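Beta-galactosidase (Bacillus circulans, PDB 4MAD) probably hydrolyses terminal, non-reducing beta-D-galactose residues from beta-D-galactosides, as other members of glycosyl hydrolase family 35 do. Local coordinates at residues Glu266-Thr271 and Thr326-Ala331; Glu270-Ile275 and Gly280-Tyr285; Gly420-Asn425 and Gly430-Asn435; Gly426-Ile431 and Glu577-His582. All blocks are in the same frame, centred on the assembly; numbering follows the deposited sequence.

Contact 1 of 4, residues Glu266-Thr271 and Thr326-Ala331; sequences ESVVET and TEKFYA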
loop_
_atom_site.group_PDB
_atom_site.type_symbol
_atom_site.label_atom_id
_atom_site.label_comp_id
_atom_site.label_asym_id
_atom_site.label_seq_id
_atom_site.Cartn_x
_atom_site.Cartn_y
_atom_site.Cartn_z
ATOM N N GLU A 266 -18.928 -13.787 13.980
ATOM C CA GLU A 266 -20.371 -13.789 14.047
ATOM C C GLU A 266 -20.922 -12.699 13.173
ATOM O O GLU A 266 -21.831 -12.875 12.434
ATOM C CB GLU A 266 -20.804 -13.524 15.464
ATOM C CG GLU A 266 -20.680 -14.712 16.346
ATOM C CD GLU A 266 -19.330 -14.858 17.070
ATOM O OE1 GLU A 266 -18.368 -14.216 16.722
ATOM O OE2 GLU A 266 -19.273 -15.645 18.008
ATOM N N SER A 267 -20.303 -11.556 13.273
ATOM C CA SER A 267 -20.708 -10.427 12.453
ATOM C C SER A 267 -20.502 -10.687 10.958
ATOM O O SER A 267 -21.372 -10.530 10.198
ATOM C CB SER A 267 -19.972 -9.136 12.824
ATOM O OG SER A 267 -20.286 -8.086 11.992
ATOM N N VAL A 268 -19.345 -11.190 10.614
ATOM C CA VAL A 268 -19.071 -11.478 9.244
ATOM C C VAL A 268 -20.052 -12.488 8.684
ATOM O O VAL A 268 -20.551 -12.338 7.641
ATOM C CB VAL A 268 -17.694 -12.013 9.117
ATOM C CG1 VAL A 268 -17.467 -12.594 7.790
ATOM C CG2 VAL A 268 -16.770 -10.937 9.367
ATOM N N VAL A 269 -20.342 -13.511 9.445
ATOM C CA VAL A 269 -21.273 -14.549 8.984
ATOM C C VAL A 269 -22.644 -13.954 8.699
ATOM O O VAL A 269 -23.278 -14.264 7.748
ATOM C CB VAL A 269 -21.373 -15.688 9.985
ATOM C CG1 VAL A 269 -22.613 -16.460 9.825
ATOM C CG2 VAL A 269 -20.197 -16.535 9.950
ATOM N N GLU A 270 -23.078 -13.032 9.525
ATOM C CA GLU A 270 -24.416 -12.576 9.354
ATOM C C GLU A 270 -24.580 -11.892 8.005
ATOM O O GLU A 270 -25.546 -12.067 7.324
ATOM C CB GLU A 270 -24.793 -11.644 10.468
ATOM C CG GLU A 270 -26.071 -10.973 10.252
ATOM C CD GLU A 270 -26.725 -10.480 11.543
ATOM O OE1 GLU A 270 -26.085 -10.445 12.549
ATOM O OE2 GLU A 270 -27.870 -10.111 11.505
ATOM N N THR A 271 -23.621 -11.067 7.674
ATOM C CA THR A 271 -23.636 -10.403 6.386
ATOM C C THR A 271 -23.399 -11.314 5.194
ATOM O O THR A 271 -23.967 -11.129 4.189
ATOM C CB THR A 271 -22.752 -9.145 6.300
ATOM O OG1 THR A 271 -23.215 -8.171 7.214
ATOM C CG2 THR A 271 -22.802 -8.581 4.958
ATOM N N THR A 326 -7.476 -18.484 10.932
ATOM C CA THR A 326 -8.086 -17.742 12.003
ATOM C C THR A 326 -9.459 -18.298 12.320
ATOM O O THR A 326 -9.943 -19.084 11.618
ATOM C CB THR A 326 -8.314 -16.344 11.574
ATOM O OG1 THR A 326 -9.181 -16.344 10.452
ATOM C CG2 THR A 326 -6.990 -15.654 11.229
ATOM N N GLU A 327 -10.089 -17.815 13.366
ATOM C CA GLU A 327 -11.448 -18.200 13.672
ATOM C C GLU A 327 -12.422 -17.791 12.530
ATOM O O GLU A 327 -13.285 -18.533 12.197
ATOM C CB GLU A 327 -11.893 -17.622 15.014
ATOM C CG GLU A 327 -11.370 -18.408 16.206
ATOM C CD GLU A 327 -11.613 -17.741 17.568
ATOM O OE1 GLU A 327 -12.604 -17.040 17.757
ATOM O OE2 GLU A 327 -10.757 -17.933 18.453
ATOM N N LYS A 328 -12.206 -16.624 11.925
ATOM C CA LYS A 328 -13.025 -16.172 10.843
ATOM C C LYS A 328 -12.962 -17.162 9.692
ATOM O O LYS A 328 -13.955 -17.506 9.123
ATOM C CB LYS A 328 -12.531 -14.842 10.356
ATOM C CG LYS A 328 -13.442 -13.818 10.628
ATOM C CD LYS A 328 -13.118 -12.573 9.865
ATOM C CE LYS A 328 -13.085 -11.462 10.798
ATOM N NZ LYS A 328 -12.812 -10.282 10.030
ATOM N N PHE A 329 -11.782 -17.689 9.437
ATOM C CA PHE A 329 -11.588 -18.615 8.344
ATOM C C PHE A 329 -12.475 -19.857 8.500
ATOM O O PHE A 329 -13.177 -20.192 7.613
ATOM C CB PHE A 329 -10.135 -19.044 8.344
ATOM C CG PHE A 329 -9.769 -20.140 7.357
ATOM C CD1 PHE A 329 -9.128 -19.854 6.190
ATOM C CD2 PHE A 329 -10.005 -21.442 7.629
ATOM C CE1 PHE A 329 -8.785 -20.841 5.327
ATOM C CE2 PHE A 329 -9.633 -22.416 6.741
ATOM C CZ PHE A 329 -9.026 -22.098 5.613
ATOM N N TYR A 330 -12.458 -20.465 9.669
ATOM C CA TYR A 330 -13.331 -21.615 9.910
ATOM C C TYR A 330 -14.813 -21.266 9.828
ATOM O O TYR A 330 -15.603 -22.008 9.364
ATOM C CB TYR A 330 -12.981 -22.287 11.222
ATOM C CG TYR A 330 -11.637 -22.951 11.172
ATOM C CD1 TYR A 330 -11.429 -24.072 10.400
ATOM C CD2 TYR A 330 -10.580 -22.449 11.846
ATOM C CE1 TYR A 330 -10.218 -24.678 10.349
ATOM C CE2 TYR A 330 -9.397 -23.040 11.810
ATOM C CZ TYR A 330 -9.200 -24.150 11.059
ATOM O OH TYR A 330 -7.976 -24.688 11.052
ATOM N N ALA A 331 -15.152 -20.110 10.338
ATOM C CA ALA A 331 -16.516 -19.671 10.372
ATOM C C ALA A 331 -17.100 -19.495 8.960
ATOM O O ALA A 331 -18.204 -19.904 8.694
ATOM C CB ALA A 331 -16.626 -18.402 11.135
#
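V269 and A331 meet on one side of this helix-to-helix contact. The CG2 methyl of V269 lies 4.2 Å from A331 CB, and it stands 4.1 Å from the backbone O of the same alanine. A331 suits its place because a single methyl carbon lets the two backbones come near, V269 CA and A331 CA 7.1 Å apart.

A second group of van der Waals contacts involves V268 and the hydrocarbon part of K328. V268 CG2 touches K328 CE at 4.0 Å, the lysine chain crossing the valine at about a right angle. The lysine is bent at chi3 (-129°), which turns its end toward a polar site: NZ forms a salt bridge with D316 and a hydrogen bond with the carbonyl of H250, so a long side chain can serve apolar packing and charge pairing at once. Helix 265-276 is the one that joins the last two strands of the TIM barrel, and helix 327-339 follows the eighth strand, so the contact pairs two neighbouring helices of the outer layer. V268 also packs on F248 of strand 244-249.

A side-chain bond closes the start of helix 327-339. T326 is its N-cap: OG1 accepts from F329 N at 3.1 Å, with an N-H...O angle of 153°. The T326 hydroxyl is also hydrogen-bonded to the carbonyl O of L318.

Contact 2 of 4, residues Glu270-Ile275 and Gly280-Tyr285; sequences ETLEEI and GSVNFY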
loop_
_atom_site.group_PDB
_atom_site.type_symbol
_atom_site.label_atom_id
_atom_site.label_comp_id
_atom_site.label_asym_id
_atom_site.label_seq_id
_atom_site.Cartn_x
_atom_site.Cartn_y
_atom_site.Cartn_z
ATOM N N GLU A 270 -23.078 -13.032 9.525
ATOM C CA GLU A 270 -24.416 -12.576 9.354
ATOM C C GLU A 270 -24.580 -11.892 8.005
ATOM O O GLU A 270 -25.546 -12.067 7.324
ATOM C CB GLU A 270 -24.793 -11.644 10.468
ATOM C CG GLU A 270 -26.071 -10.973 10.252
ATOM C CD GLU A 270 -26.725 -10.480 11.543
ATOM O OE1 GLU A 270 -26.085 -10.445 12.549
ATOM O OE2 GLU A 270 -27.870 -10.111 11.505
ATOM N N THR A 271 -23.621 -11.067 7.674
ATOM C CA THR A 271 -23.636 -10.403 6.386
ATOM C C THR A 271 -23.399 -11.314 5.194
ATOM O O THR A 271 -23.967 -11.129 4.189
ATOM C CB THR A 271 -22.752 -9.145 6.300
ATOM O OG1 THR A 271 -23.215 -8.171 7.214
ATOM C CG2 THR A 271 -22.802 -8.581 4.958
ATOM N N LEU A 272 -22.540 -12.295 5.362
ATOM C CA LEU A 272 -22.249 -13.218 4.309
ATOM C C LEU A 272 -23.506 -13.997 3.948
ATOM O O LEU A 272 -23.801 -14.179 2.834
ATOM C CB LEU A 272 -21.163 -14.186 4.745
ATOM C CG LEU A 272 -20.863 -15.358 3.824
ATOM C CD1 LEU A 272 -20.515 -14.844 2.532
ATOM C CD2 LEU A 272 -19.797 -16.177 4.330
ATOM N N GLU A 273 -24.239 -14.448 4.951
ATOM C CA GLU A 273 -25.483 -15.174 4.734
ATOM C C GLU A 273 -26.464 -14.292 3.995
ATOM O O GLU A 273 -27.138 -14.728 3.119
ATOM C CB GLU A 273 -26.102 -15.636 6.045
ATOM C CG GLU A 273 -25.408 -16.763 6.686
ATOM C CD GLU A 273 -25.926 -18.099 6.189
ATOM O OE1 GLU A 273 -26.718 -18.103 5.261
ATOM O OE2 GLU A 273 -25.539 -19.114 6.727
ATOM N N GLU A 274 -26.482 -13.016 4.341
ATOM C CA GLU A 274 -27.382 -12.088 3.706
ATOM C C GLU A 274 -27.054 -12.068 2.233
ATOM O O GLU A 274 -27.902 -11.976 1.435
ATOM C CB GLU A 274 -27.251 -10.691 4.311
ATOM C CG GLU A 274 -28.468 -9.858 4.268
ATOM C CD GLU A 274 -28.245 -8.375 4.672
ATOM O OE1 GLU A 274 -27.143 -8.009 5.095
ATOM O OE2 GLU A 274 -29.190 -7.608 4.536
ATOM N N ILE A 275 -25.789 -12.075 1.923
ATOM C CA ILE A 275 -25.383 -12.034 0.552
ATOM C C ILE A 275 -25.765 -13.305 -0.171
ATOM O O ILE A 275 -26.299 -13.264 -1.221
ATOM C CB ILE A 275 -23.868 -11.863 0.425
ATOM C CG1 ILE A 275 -23.470 -10.478 0.906
ATOM C CG2 ILE A 275 -23.412 -12.128 -0.963
ATOM C CD1 ILE A 275 -22.015 -10.204 0.923
ATOM N N GLY A 280 -26.260 -14.140 -4.178
ATOM C CA GLY A 280 -25.083 -13.326 -4.408
ATOM C C GLY A 280 -23.764 -14.063 -4.487
ATOM O O GLY A 280 -23.557 -15.036 -3.801
ATOM N N SER A 281 -22.900 -13.552 -5.360
ATOM C CA SER A 281 -21.506 -13.891 -5.392
ATOM C C SER A 281 -20.743 -12.884 -4.570
ATOM O O SER A 281 -21.211 -11.831 -4.304
ATOM C CB SER A 281 -20.948 -13.903 -6.778
ATOM O OG SER A 281 -21.483 -14.884 -7.561
ATOM N N VAL A 282 -19.572 -13.272 -4.139
ATOM C CA VAL A 282 -18.851 -12.433 -3.220
ATOM C C VAL A 282 -17.347 -12.506 -3.390
ATOM O O VAL A 282 -16.813 -13.514 -3.688
ATOM C CB VAL A 282 -19.243 -12.778 -1.792
ATOM C CG1 VAL A 282 -18.890 -14.181 -1.490
ATOM C CG2 VAL A 282 -18.578 -11.826 -0.791
ATOM N N ASN A 283 -16.694 -11.385 -3.213
ATOM C CA ASN A 283 -15.248 -11.312 -3.109
ATOM C C ASN A 283 -14.856 -10.756 -1.752
ATOM O O ASN A 283 -15.142 -9.667 -1.469
ATOM C CB ASN A 283 -14.679 -10.442 -4.210
ATOM C CG ASN A 283 -13.178 -10.398 -4.215
ATOM O OD1 ASN A 283 -12.514 -11.398 -4.018
ATOM N ND2 ASN A 283 -12.642 -9.212 -4.468
ATOM N N PHE A 284 -14.217 -11.561 -0.936
ATOM C CA PHE A 284 -13.849 -11.151 0.378
ATOM C C PHE A 284 -12.656 -10.156 0.282
ATOM O O PHE A 284 -11.663 -10.485 -0.281
ATOM C CB PHE A 284 -13.471 -12.362 1.228
ATOM C CG PHE A 284 -14.597 -12.961 1.977
ATOM C CD1 PHE A 284 -14.642 -12.874 3.304
ATOM C CD2 PHE A 284 -15.591 -13.618 1.340
ATOM C CE1 PHE A 284 -15.688 -13.399 3.981
ATOM C CE2 PHE A 284 -16.605 -14.156 2.030
ATOM C CZ PHE A 284 -16.650 -14.045 3.340
ATOM N N TYR A 285 -12.808 -8.976 0.873
ATOM C CA TYR A 285 -11.751 -8.016 0.976
ATOM C C TYR A 285 -11.395 -7.732 2.446
ATOM O O TYR A 285 -12.163 -7.133 3.120
ATOM C CB TYR A 285 -12.187 -6.741 0.298
ATOM C CG TYR A 285 -11.032 -5.830 -0.015
ATOM C CD1 TYR A 285 -10.517 -5.729 -1.283
ATOM C CD2 TYR A 285 -10.406 -5.134 0.983
ATOM C CE1 TYR A 285 -9.447 -4.915 -1.544
ATOM C CE2 TYR A 285 -9.329 -4.358 0.728
ATOM C CZ TYR A 285 -8.860 -4.229 -0.531
ATOM O OH TYR A 285 -7.791 -3.439 -0.745
#
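L272 meets the F284 ring at its edge, CD2 lying in the ring plane and 3.9 Å from CZ. The other methyl, CD1, is 4.0 Å from F284 CE2, so both branches of the leucine are used on one end of the ring. With CG anti to the backbone N (chi1 172°), the leucine extends toward the strand. One turn on, I275 CD1 reaches V282 CG2 at 4.2 Å, the two side chains crossing at about a right angle.

These branched aliphatic side chains, with the F284 ring, fill the layer between helix 265-276 and strand 281-284, whose axes run roughly antiparallel (148°) and 9.3 Å apart at their closest. This is the second half of the beta-alpha-beta unit from strand 244-249 to strand 281-284, the last in the TIM barrel. V282 also packs on F248, and its side chain is about 8 Å from that of E247, the predicted nucleophile.

The packing gives way to a polar join at the turn, where G280 N donates to I275 O at 3.1 Å, a bent bond (138°). Glycine suits this spot, since a CB would run into that same oxygen. The helix's outer flank is more open: partly exposed E273 forms salt bridges with K277 and K338.

Contact 3 of 4, residues Gly420-Asn425 and Gly430-Asn435; sequences GQVYVN and GIVERN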
loop_
_atom_site.group_PDB
_atom_site.type_symbol
_atom_site.label_atom_id
_atom_site.label_comp_id
_atom_site.label_asym_id
_atom_site.label_seq_id
_atom_site.Cartn_x
_atom_site.Cartn_y
_atom_site.Cartn_z
ATOM N N GLY A 420 8.264 16.943 9.173
ATOM C CA GLY A 420 9.652 17.271 9.088
ATOM C C GLY A 420 10.298 17.677 10.377
ATOM O O GLY A 420 9.661 18.227 11.223
ATOM N N GLN A 421 11.585 17.435 10.441
ATOM C CA GLN A 421 12.414 17.789 11.548
ATOM C C GLN A 421 13.352 18.916 11.126
ATOM O O GLN A 421 14.003 18.822 10.151
ATOM C CB GLN A 421 13.237 16.600 11.969
ATOM C CG GLN A 421 12.427 15.441 12.505
ATOM C CD GLN A 421 13.236 14.119 12.568
ATOM O OE1 GLN A 421 13.237 13.342 11.663
ATOM N NE2 GLN A 421 13.913 13.922 13.650
ATOM N N VAL A 422 13.340 19.982 11.900
ATOM C CA VAL A 422 14.029 21.177 11.593
ATOM C C VAL A 422 15.265 21.392 12.485
ATOM O O VAL A 422 15.207 21.249 13.630
ATOM C CB VAL A 422 13.086 22.387 11.737
ATOM C CG1 VAL A 422 13.727 23.625 11.299
ATOM C CG2 VAL A 422 11.862 22.159 10.990
ATOM N N TYR A 423 16.358 21.757 11.840
ATOM C CA TYR A 423 17.652 22.006 12.425
ATOM C C TYR A 423 18.212 23.348 11.944
ATOM O O TYR A 423 18.138 23.652 10.781
ATOM C CB TYR A 423 18.647 20.889 12.076
ATOM C CG TYR A 423 18.090 19.507 12.402
ATOM C CD1 TYR A 423 18.346 18.902 13.611
ATOM C CD2 TYR A 423 17.251 18.855 11.531
ATOM C CE1 TYR A 423 17.801 17.683 13.919
ATOM C CE2 TYR A 423 16.729 17.643 11.817
ATOM C CZ TYR A 423 16.994 17.058 13.017
ATOM O OH TYR A 423 16.448 15.867 13.285
ATOM N N VAL A 424 18.785 24.085 12.873
ATOM C CA VAL A 424 19.448 25.318 12.574
ATOM C C VAL A 424 20.869 25.217 13.145
ATOM O O VAL A 424 21.031 24.995 14.289
ATOM C CB VAL A 424 18.718 26.496 13.228
ATOM C CG1 VAL A 424 19.541 27.683 13.168
ATOM C CG2 VAL A 424 17.396 26.738 12.570
ATOM N N ASN A 425 21.865 25.341 12.293
ATOM C CA ASN A 425 23.257 25.307 12.695
ATOM C C ASN A 425 23.543 24.033 13.505
ATOM O O ASN A 425 24.263 24.052 14.435
ATOM C CB ASN A 425 23.634 26.543 13.476
ATOM C CG ASN A 425 23.875 27.726 12.596
ATOM O OD1 ASN A 425 24.284 27.584 11.498
ATOM N ND2 ASN A 425 23.621 28.883 13.108
ATOM N N GLY A 430 12.792 21.577 16.191
ATOM C CA GLY A 430 11.467 21.030 16.340
ATOM C C GLY A 430 10.927 20.320 15.135
ATOM O O GLY A 430 11.630 20.074 14.223
ATOM N N ILE A 431 9.644 20.006 15.168
ATOM C CA ILE A 431 9.017 19.360 14.040
ATOM C C ILE A 431 7.877 20.193 13.505
ATOM O O ILE A 431 7.227 20.875 14.231
ATOM C CB ILE A 431 8.434 18.010 14.384
ATOM C CG1 ILE A 431 7.459 18.163 15.490
ATOM C CG2 ILE A 431 9.467 17.076 14.843
ATOM C CD1 ILE A 431 7.131 16.862 16.133
ATOM N N VAL A 432 7.698 20.132 12.209
ATOM C CA VAL A 432 6.517 20.600 11.552
ATOM C C VAL A 432 5.705 19.408 11.014
ATOM O O VAL A 432 6.245 18.471 10.531
ATOM C CB VAL A 432 6.851 21.543 10.401
ATOM C CG1 VAL A 432 7.349 22.869 10.929
ATOM C CG2 VAL A 432 7.865 20.961 9.541
ATOM N N GLU A 433 4.405 19.520 11.112
ATOM C CA GLU A 433 3.501 18.455 10.775
ATOM C C GLU A 433 2.407 18.959 9.857
ATOM O O GLU A 433 1.985 20.062 9.944
ATOM C CB GLU A 433 2.889 17.887 12.041
ATOM C CG GLU A 433 3.886 17.231 12.960
ATOM C CD GLU A 433 3.270 16.157 13.860
ATOM O OE1 GLU A 433 2.729 16.553 14.864
ATOM O OE2 GLU A 433 3.344 14.942 13.568
ATOM N N ARG A 434 1.943 18.073 8.992
ATOM C CA ARG A 434 0.919 18.450 8.025
ATOM C C ARG A 434 -0.371 18.900 8.673
ATOM O O ARG A 434 -1.020 19.758 8.191
ATOM C CB ARG A 434 0.626 17.293 7.068
ATOM C CG ARG A 434 -0.359 17.550 6.014
ATOM C CD ARG A 434 -0.211 16.633 4.846
ATOM N NE ARG A 434 -1.243 16.813 3.866
ATOM C CZ ARG A 434 -1.245 16.255 2.687
ATOM N NH1 ARG A 434 -0.288 15.440 2.348
ATOM N NH2 ARG A 434 -2.224 16.475 1.850
ATOM N N ASN A 435 -0.759 18.239 9.736
ATOM C CA ASN A 435 -2.041 18.465 10.362
ATOM C C ASN A 435 -1.933 19.577 11.349
ATOM O O ASN A 435 -1.241 19.526 12.317
ATOM C CB ASN A 435 -2.605 17.210 11.003
ATOM C CG ASN A 435 -2.838 16.109 9.999
ATOM O OD1 ASN A 435 -2.752 14.941 10.327
ATOM N ND2 ASN A 435 -3.097 16.487 8.804
#
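G420 and V432 form an antiparallel hydrogen-bonded pair, joined in both directions: G420 N donates to V432 O at 2.9 Å, and V432 N returns a bond of 2.9 Å to G420 O. Two residues along, at the next hydrogen-bonded pair, V422 N gives a nearly straight bond (171°) to G430 O, also 2.9 Å long. Between them Q421 and I431 are a non-hydrogen-bonded pair, and here I431 CA approaches G420 O at 3.1 Å in a CA-H...O contact.

On one face, V422 CG2 and V432 CG2 lie 4.4 Å apart. V432 CG2 sits between its own backbone N and carbonyl carbon, which brings it over G420, 3.7 Å from the glycine O. The lack of a side chain at G420 suits that close cover. On the other face, Q421 CG meets I431 CG2 at 4.1 Å.

The two strands are the arms of a beta hairpin at one side of a six-stranded antiparallel sheet, in the first all-beta domain. G430 belongs to a classic bulge with V429, both facing V422, and its backbone angles (phi 153°) call for a residue without CB.

Farther out, V422 and V432 both rest on L441 of strand 440-445, so beta-branched valines fill the layer between two sheets. Q421 extends the opposite way, its NE2 bonded to L578 O; beyond the hairpin, R434 forms salt bridges with D418 and D470.

Contact 4 of 4, residues Gly426-Ile431 and Glu577-His582; sequences GEYVGI and ELHKHH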
loop_
_atom_site.group_PDB
_atom_site.type_symbol
_atom_site.label_atom_id
_atom_site.label_comp_id
_atom_site.label_asym_id
_atom_site.label_seq_id
_atom_site.Cartn_x
_atom_site.Cartn_y
_atom_site.Cartn_z
ATOM N N GLY A 426 22.935 22.956 13.093
ATOM C CA GLY A 426 23.229 21.679 13.657
ATOM C C GLY A 426 22.559 21.412 14.982
ATOM O O GLY A 426 22.835 20.419 15.614
ATOM N N GLU A 427 21.653 22.283 15.370
ATOM C CA GLU A 427 20.861 22.134 16.557
ATOM C C GLU A 427 19.410 21.846 16.203
ATOM O O GLU A 427 18.908 22.419 15.333
ATOM C CB GLU A 427 20.853 23.417 17.356
ATOM C CG GLU A 427 22.126 23.822 18.008
ATOM C CD GLU A 427 21.907 25.048 18.899
ATOM O OE1 GLU A 427 21.939 26.172 18.402
ATOM O OE2 GLU A 427 21.660 24.872 20.099
ATOM N N TYR A 428 18.748 20.994 16.931
ATOM C CA TYR A 428 17.381 20.660 16.645
ATOM C C TYR A 428 16.493 21.718 17.149
ATOM O O TYR A 428 16.627 22.104 18.255
ATOM C CB TYR A 428 17.019 19.395 17.389
ATOM C CG TYR A 428 15.589 18.906 17.290
ATOM C CD1 TYR A 428 15.089 18.403 16.126
ATOM C CD2 TYR A 428 14.763 18.929 18.360
ATOM C CE1 TYR A 428 13.830 17.964 16.007
ATOM C CE2 TYR A 428 13.460 18.457 18.255
ATOM C CZ TYR A 428 13.010 17.966 17.074
ATOM O OH TYR A 428 11.742 17.489 16.920
ATOM N N VAL A 429 15.545 22.119 16.350
ATOM C CA VAL A 429 14.597 23.098 16.772
ATOM C C VAL A 429 13.149 22.588 16.868
ATOM O O VAL A 429 12.391 23.100 17.641
ATOM C CB VAL A 429 14.616 24.312 15.827
ATOM C CG1 VAL A 429 15.963 25.014 15.888
ATOM C CG2 VAL A 429 14.293 23.885 14.403
ATOM N N GLY A 430 12.792 21.577 16.191
ATOM C CA GLY A 430 11.467 21.030 16.340
ATOM C C GLY A 430 10.927 20.320 15.135
ATOM O O GLY A 430 11.630 20.074 14.223
ATOM N N ILE A 431 9.644 20.006 15.168
ATOM C CA ILE A 431 9.017 19.360 14.040
ATOM C C ILE A 431 7.877 20.193 13.505
ATOM O O ILE A 431 7.227 20.875 14.231
ATOM C CB ILE A 431 8.434 18.010 14.384
ATOM C CG1 ILE A 431 7.459 18.163 15.490
ATOM C CG2 ILE A 431 9.467 17.076 14.843
ATOM C CD1 ILE A 431 7.131 16.862 16.133
ATOM N N GLU A 577 16.082 5.251 13.323
ATOM C CA GLU A 577 15.199 5.860 14.270
ATOM C C GLU A 577 15.342 7.363 14.214
ATOM O O GLU A 577 16.393 7.862 14.198
ATOM C CB GLU A 577 15.464 5.386 15.674
ATOM C CG GLU A 577 15.028 6.328 16.706
ATOM C CD GLU A 577 13.514 6.322 16.957
ATOM O OE1 GLU A 577 12.904 5.253 16.907
ATOM O OE2 GLU A 577 12.962 7.395 17.195
ATOM N N LEU A 578 14.205 8.008 14.101
ATOM C CA LEU A 578 14.085 9.441 13.955
ATOM C C LEU A 578 14.343 10.297 15.161
ATOM O O LEU A 578 14.821 11.352 15.041
ATOM C CB LEU A 578 12.767 9.847 13.284
ATOM C CG LEU A 578 12.482 9.266 11.924
ATOM C CD1 LEU A 578 11.192 9.768 11.329
ATOM C CD2 LEU A 578 13.626 9.413 11.020
ATOM N N HIS A 579 13.906 9.859 16.317
ATOM C CA HIS A 579 13.923 10.708 17.469
ATOM C C HIS A 579 14.640 10.241 18.726
ATOM O O HIS A 579 15.439 10.955 19.274
ATOM C CB HIS A 579 12.506 10.990 17.890
ATOM C CG HIS A 579 11.705 11.668 16.844
ATOM N ND1 HIS A 579 11.839 13.004 16.573
ATOM C CD2 HIS A 579 10.768 11.195 16.000
ATOM C CE1 HIS A 579 11.015 13.322 15.600
ATOM N NE2 HIS A 579 10.357 12.247 15.234
ATOM N N LYS A 580 14.239 9.082 19.198
ATOM C CA LYS A 580 14.681 8.619 20.487
ATOM C C LYS A 580 15.354 7.276 20.360
ATOM O O LYS A 580 14.794 6.399 19.875
ATOM C CB LYS A 580 13.527 8.541 21.437
ATOM C CG LYS A 580 12.949 9.851 21.806
ATOM C CD LYS A 580 11.745 9.631 22.647
ATOM C CE LYS A 580 11.151 10.866 23.232
ATOM N NZ LYS A 580 9.890 10.540 23.894
ATOM N N HIS A 581 16.582 7.187 20.834
ATOM C CA HIS A 581 17.441 6.066 20.568
ATOM C C HIS A 581 17.629 5.146 21.776
ATOM O O HIS A 581 17.538 5.576 22.874
ATOM C CB HIS A 581 18.784 6.595 20.067
ATOM C CG HIS A 581 18.643 7.533 18.918
ATOM N ND1 HIS A 581 18.330 7.108 17.657
ATOM C CD2 HIS A 581 18.697 8.876 18.859
ATOM C CE1 HIS A 581 18.193 8.148 16.871
ATOM N NE2 HIS A 581 18.429 9.230 17.572
ATOM N N HIS A 582 17.877 3.883 21.519
ATOM C CA HIS A 582 17.974 2.864 22.541
ATOM C C HIS A 582 19.036 1.840 22.160
ATOM O O HIS A 582 19.642 1.989 21.144
ATOM C CB HIS A 582 16.609 2.224 22.823
ATOM C CG HIS A 582 15.595 3.222 23.253
ATOM N ND1 HIS A 582 14.713 3.817 22.384
ATOM C CD2 HIS A 582 15.385 3.802 24.443
ATOM C CE1 HIS A 582 13.992 4.698 23.033
ATOM N NE2 HIS A 582 14.377 4.701 24.286
#
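The imidazole of H579 is approached at its edge, near the ring plane, by two groups: the CG2 methyl of I431 and the hydroxyl of Y428. The methyl lies 4.1 Å from H579 CE1, and Y428 OH stands 4.4 Å from that same carbon, a loose approach. The tyrosine ring in turn has one face over its own strand, with G430 N 3.6 Å above the plane and over its centre.

Histidine suits its position because it can offer carbon to an aliphatic neighbour and nitrogen to a polar one. CE1 takes the apolar contact, while NE2 is hydrogen-bonded to NH1 of R419. The torsion of H579, CG anti to the carbonyl carbon (chi1 -60°), carries the ring end nearer to the strand than its CB direction would suggest.

The loop that bears the histidine is held by E577. Its OE2 accepts from H579 N at 2.8 Å and from K580 N at 2.9 Å, the two donors arriving from opposite faces of the carboxylate plane. H579 N comes on the anti side, K580 N from above the plane. The other oxygen, OE1, takes bonds from the N atoms of T536 and K537 and is hydrogen-bonded to Y550 OH, so a glutamate here gathers several donors.

The contact joins strand 427-433, in the first all-beta domain, at the edge of its six-stranded sheet, to the loop between strands 569-577 and 584-588 of an eight-stranded antiparallel sheet, with Q421 of the adjacent strand 419-424 also touching H579.

Along the chain, helix 265-276 comes first and is used twice. Contact 2 closes a short loop from it to strand 281-284; contact 1 starts from the same helix and closes a longer loop that encloses that of contact 2, reaching helix 327-339. The two touch through V268 CG1 and F284 CE1, 4.3 Å apart, and together link the eighth barrel strand to helix 265-276 and that helix to helix 327-339. Both loops are closed before contact 3 makes its hairpin, about 45 Å from contact 1 and 47 Å from contact 2, centre to centre. Contact 4 begins on the hairpin's second strand, sharing G430 and I431, and spans 145 residues to tie the six-stranded sheet to the eight-stranded one.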